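Local coordinates for NADPH-flavin oxidoreductase (Vibrio parahaemolyticus serotype O3:K6, PDB 5UU6), which probably uses bound FMN and NADPH to reduce flavins or nitro compounds, as a homodimeric oxidoreductase of the nitroreductase family, at residues 52-63 with 143-151. Numbering follows the deposited sequence. Where two conformers were deposited one is given.
Sequences VRVTDIEKRSQL and DELLGLPQN
Lys59 and Leu145 make the polar link between helix 57-66 and the C-terminal end of helix 139-145. Their side chains run past one another in opposite senses, and the extended lysine chain carries NZ to the carbonyl of the last helical turn, 2.8 Å from Leu145 O. NZ approaches off the C=O direction, at a C=O...N angle of 148°, and is tilted 24° from the carbonyl plane. The same NZ is also bonded to Asn182 O of the second subunit, so one ammonium bridges a backbone carbonyl from each of the two subunits. Asp56 caps the start of the lysine's helix, its OD2 accepting from Lys59 N at 2.9 Å.

The rest of the contact is aliphatic. Leu145 reaches across to helix 57-66 because its chi1 of 177° swings CG away from the backbone N, and its CD2 lies 3.6 Å from Leu63 CG and 4.0 Å from Gln62 CB. Leu146 turns its CD2 to Val52 and Val54: it meets Val54 CG2 at 4.0 Å, the two side chains crossing at about a right angle, and Val52 CG1 is 4.3 Å from that same methyl. Farther along, Leu148 CD2 lies 4.4 Å from Val52 CG2. Gly147, with positive phi, closes helix 139-145 in a Schellman motif between these leucines.

The contact thus fastens a helix end to strand 49-53 and the helix that follows it, at the dimer interface, where the strand pairs in parallel with one of the second subunit. A cation at the carbonyl end of helix 139-145 would probably be favoured by the helix dipole, while the leucines and valines beside it cover the seam between helix end and strand. With the side chain of Leu63 about 11 Å from the bound FMN, this is structural packing that does not touch the flavin.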
# COMPACT_ATOMS: atom_id res chain seq x y z
N VAL A 52 4.11 -8.10 13.10
CA VAL A 52 4.20 -9.16 14.09
C VAL A 52 4.33 -10.49 13.35
O VAL A 52 3.43 -10.90 12.60
CB VAL A 52 3.03 -9.17 15.08
CG1 VAL A 52 3.27 -10.23 16.19
CG2 VAL A 52 2.86 -7.82 15.71
N ARG A 53 5.44 -11.16 13.57
CA ARG A 53 5.68 -12.48 13.01
C ARG A 53 5.13 -13.50 14.01
O ARG A 53 5.50 -13.46 15.19
CB ARG A 53 7.17 -12.68 12.77
CG ARG A 53 7.52 -13.97 12.12
CD ARG A 53 8.98 -14.24 12.27
NE ARG A 53 9.20 -15.63 11.95
CZ ARG A 53 10.19 -16.37 12.41
NH1 ARG A 53 11.11 -15.85 13.23
NH2 ARG A 53 10.26 -17.64 12.00
N VAL A 54 4.24 -14.39 13.57
CA VAL A 54 3.54 -15.28 14.48
C VAL A 54 4.04 -16.70 14.24
O VAL A 54 3.73 -17.31 13.21
CB VAL A 54 2.01 -15.20 14.32
CG1 VAL A 54 1.33 -16.15 15.34
CG2 VAL A 54 1.52 -13.73 14.52
N THR A 55 4.82 -17.20 15.19
CA THR A 55 5.37 -18.54 15.16
C THR A 55 4.70 -19.48 16.15
O THR A 55 4.77 -20.70 15.96
CB THR A 55 6.88 -18.50 15.46
OG1 THR A 55 7.07 -17.89 16.74
CG2 THR A 55 7.62 -17.71 14.39
N ASP A 56 4.08 -18.95 17.20
CA ASP A 56 3.39 -19.80 18.15
C ASP A 56 2.17 -20.45 17.50
O ASP A 56 1.28 -19.76 16.98
CB ASP A 56 2.97 -18.99 19.37
CG ASP A 56 2.13 -19.82 20.34
OD1 ASP A 56 2.68 -20.69 21.04
OD2 ASP A 56 0.91 -19.61 20.39
N ILE A 57 2.11 -21.78 17.57
CA ILE A 57 1.09 -22.51 16.81
C ILE A 57 -0.32 -22.31 17.39
O ILE A 57 -1.30 -22.33 16.65
CB ILE A 57 1.48 -24.00 16.70
CG1 ILE A 57 1.56 -24.65 18.06
CG2 ILE A 57 2.85 -24.17 16.02
CD1 ILE A 57 2.16 -26.07 17.99
N GLU A 58 -0.45 -22.12 18.71
CA GLU A 58 -1.78 -21.83 19.25
C GLU A 58 -2.31 -20.48 18.76
O GLU A 58 -3.50 -20.34 18.45
CB GLU A 58 -1.77 -21.87 20.77
N LYS A 59 -1.45 -19.45 18.71
CA LYS A 59 -1.89 -18.17 18.15
C LYS A 59 -2.19 -18.30 16.66
O LYS A 59 -3.13 -17.69 16.16
CB LYS A 59 -0.83 -17.08 18.38
CG LYS A 59 -0.61 -16.71 19.83
CD LYS A 59 0.32 -15.51 19.88
CE LYS A 59 0.22 -14.76 21.18
NZ LYS A 59 0.53 -13.33 20.97
N ARG A 60 -1.38 -19.07 15.94
CA ARG A 60 -1.69 -19.35 14.55
C ARG A 60 -3.08 -19.95 14.41
O ARG A 60 -3.87 -19.52 13.55
CB ARG A 60 -0.61 -20.29 13.98
CG ARG A 60 -0.38 -20.10 12.50
CD ARG A 60 0.25 -18.74 12.12
NE ARG A 60 1.70 -18.88 11.88
CZ ARG A 60 2.22 -19.61 10.89
NH1 ARG A 60 1.44 -20.23 10.01
NH2 ARG A 60 3.54 -19.68 10.77
N SER A 61 -3.43 -20.91 15.27
CA SER A 61 -4.77 -21.49 15.24
C SER A 61 -5.84 -20.43 15.49
O SER A 61 -6.84 -20.37 14.78
CB SER A 61 -4.88 -22.59 16.31
OG SER A 61 -5.99 -23.37 16.00
N GLN A 62 -5.64 -19.63 16.54
CA GLN A 62 -6.60 -18.57 16.85
C GLN A 62 -6.74 -17.60 15.69
O GLN A 62 -7.86 -17.24 15.30
CB GLN A 62 -6.14 -17.83 18.11
CG GLN A 62 -6.45 -18.59 19.39
CD GLN A 62 -7.95 -18.67 19.64
OE1 GLN A 62 -8.57 -17.70 20.09
NE2 GLN A 62 -8.55 -19.82 19.33
N LEU A 63 -5.61 -17.20 15.10
CA LEU A 63 -5.65 -16.24 14.00
C LEU A 63 -6.38 -16.84 12.81
O LEU A 63 -7.12 -16.14 12.10
CB LEU A 63 -4.24 -15.81 13.62
CG LEU A 63 -3.59 -14.85 14.64
CD1 LEU A 63 -2.10 -14.75 14.45
CD2 LEU A 63 -4.23 -13.45 14.58
N ASP A 143 -6.17 -7.88 17.70
CA ASP A 143 -5.43 -6.86 18.42
C ASP A 143 -5.08 -7.32 19.84
O ASP A 143 -3.93 -7.23 20.27
CB ASP A 143 -6.30 -5.58 18.42
CG ASP A 143 -5.55 -4.34 18.87
OD1 ASP A 143 -5.29 -4.26 20.08
OD2 ASP A 143 -5.22 -3.46 18.02
N GLU A 144 -6.08 -7.82 20.59
CA GLU A 144 -5.80 -8.26 21.95
C GLU A 144 -4.87 -9.47 21.94
O GLU A 144 -4.00 -9.60 22.80
CB GLU A 144 -7.11 -8.57 22.69
CG GLU A 144 -8.04 -7.34 22.79
CD GLU A 144 -9.49 -7.66 23.19
OE1 GLU A 144 -10.31 -6.70 23.25
OE2 GLU A 144 -9.81 -8.85 23.45
N LEU A 145 -5.04 -10.37 20.97
CA LEU A 145 -4.21 -11.57 20.93
C LEU A 145 -2.74 -11.23 20.70
O LEU A 145 -1.86 -11.90 21.24
CB LEU A 145 -4.75 -12.50 19.83
CG LEU A 145 -3.96 -13.79 19.58
CD1 LEU A 145 -4.17 -14.87 20.71
CD2 LEU A 145 -4.18 -14.37 18.20
N LEU A 146 -2.44 -10.18 19.92
CA LEU A 146 -1.06 -9.82 19.63
C LEU A 146 -0.50 -8.79 20.60
O LEU A 146 0.63 -8.34 20.40
CB LEU A 146 -0.93 -9.28 18.20
CG LEU A 146 -1.39 -10.24 17.09
CD1 LEU A 146 -1.26 -9.60 15.72
CD2 LEU A 146 -0.66 -11.57 17.12
N GLY A 147 -1.28 -8.41 21.61
CA GLY A 147 -0.83 -7.46 22.63
C GLY A 147 -0.51 -6.07 22.12
O GLY A 147 0.45 -5.45 22.58
N LEU A 148 -1.32 -5.56 21.14
CA LEU A 148 -0.94 -4.26 20.59
C LEU A 148 -1.28 -3.13 21.57
O LEU A 148 -2.36 -3.13 22.17
CB LEU A 148 -1.66 -4.00 19.27
CG LEU A 148 -1.47 -5.08 18.21
CD1 LEU A 148 -2.25 -4.64 17.00
CD2 LEU A 148 0.01 -5.23 17.89
N PRO A 149 -0.38 -2.16 21.74
CA PRO A 149 -0.68 -0.98 22.55
C PRO A 149 -1.57 0.02 21.81
O PRO A 149 -1.94 -0.15 20.65
CB PRO A 149 0.70 -0.37 22.81
CG PRO A 149 1.48 -0.71 21.56
CD PRO A 149 0.97 -2.09 21.14
N GLN A 150 -1.91 1.09 22.51
CA GLN A 150 -2.54 2.24 21.89
C GLN A 150 -1.65 2.79 20.78
O GLN A 150 -0.43 2.59 20.76
CB GLN A 150 -2.80 3.31 22.96
CG GLN A 150 -3.88 2.90 23.96
CD GLN A 150 -5.21 2.58 23.27
OE1 GLN A 150 -5.57 1.41 23.10
NE2 GLN A 150 -5.93 3.61 22.85
N ASN A 151 -2.29 3.46 19.81
CA ASN A 151 -1.62 4.07 18.65
C ASN A 151 -1.12 3.04 17.65
O ASN A 151 -0.30 3.38 16.79
CB ASN A 151 -0.45 4.98 19.07
CG ASN A 151 -0.92 6.31 19.67
OD1 ASN A 151 -2.10 6.51 19.96
ND2 ASN A 151 0.02 7.24 19.83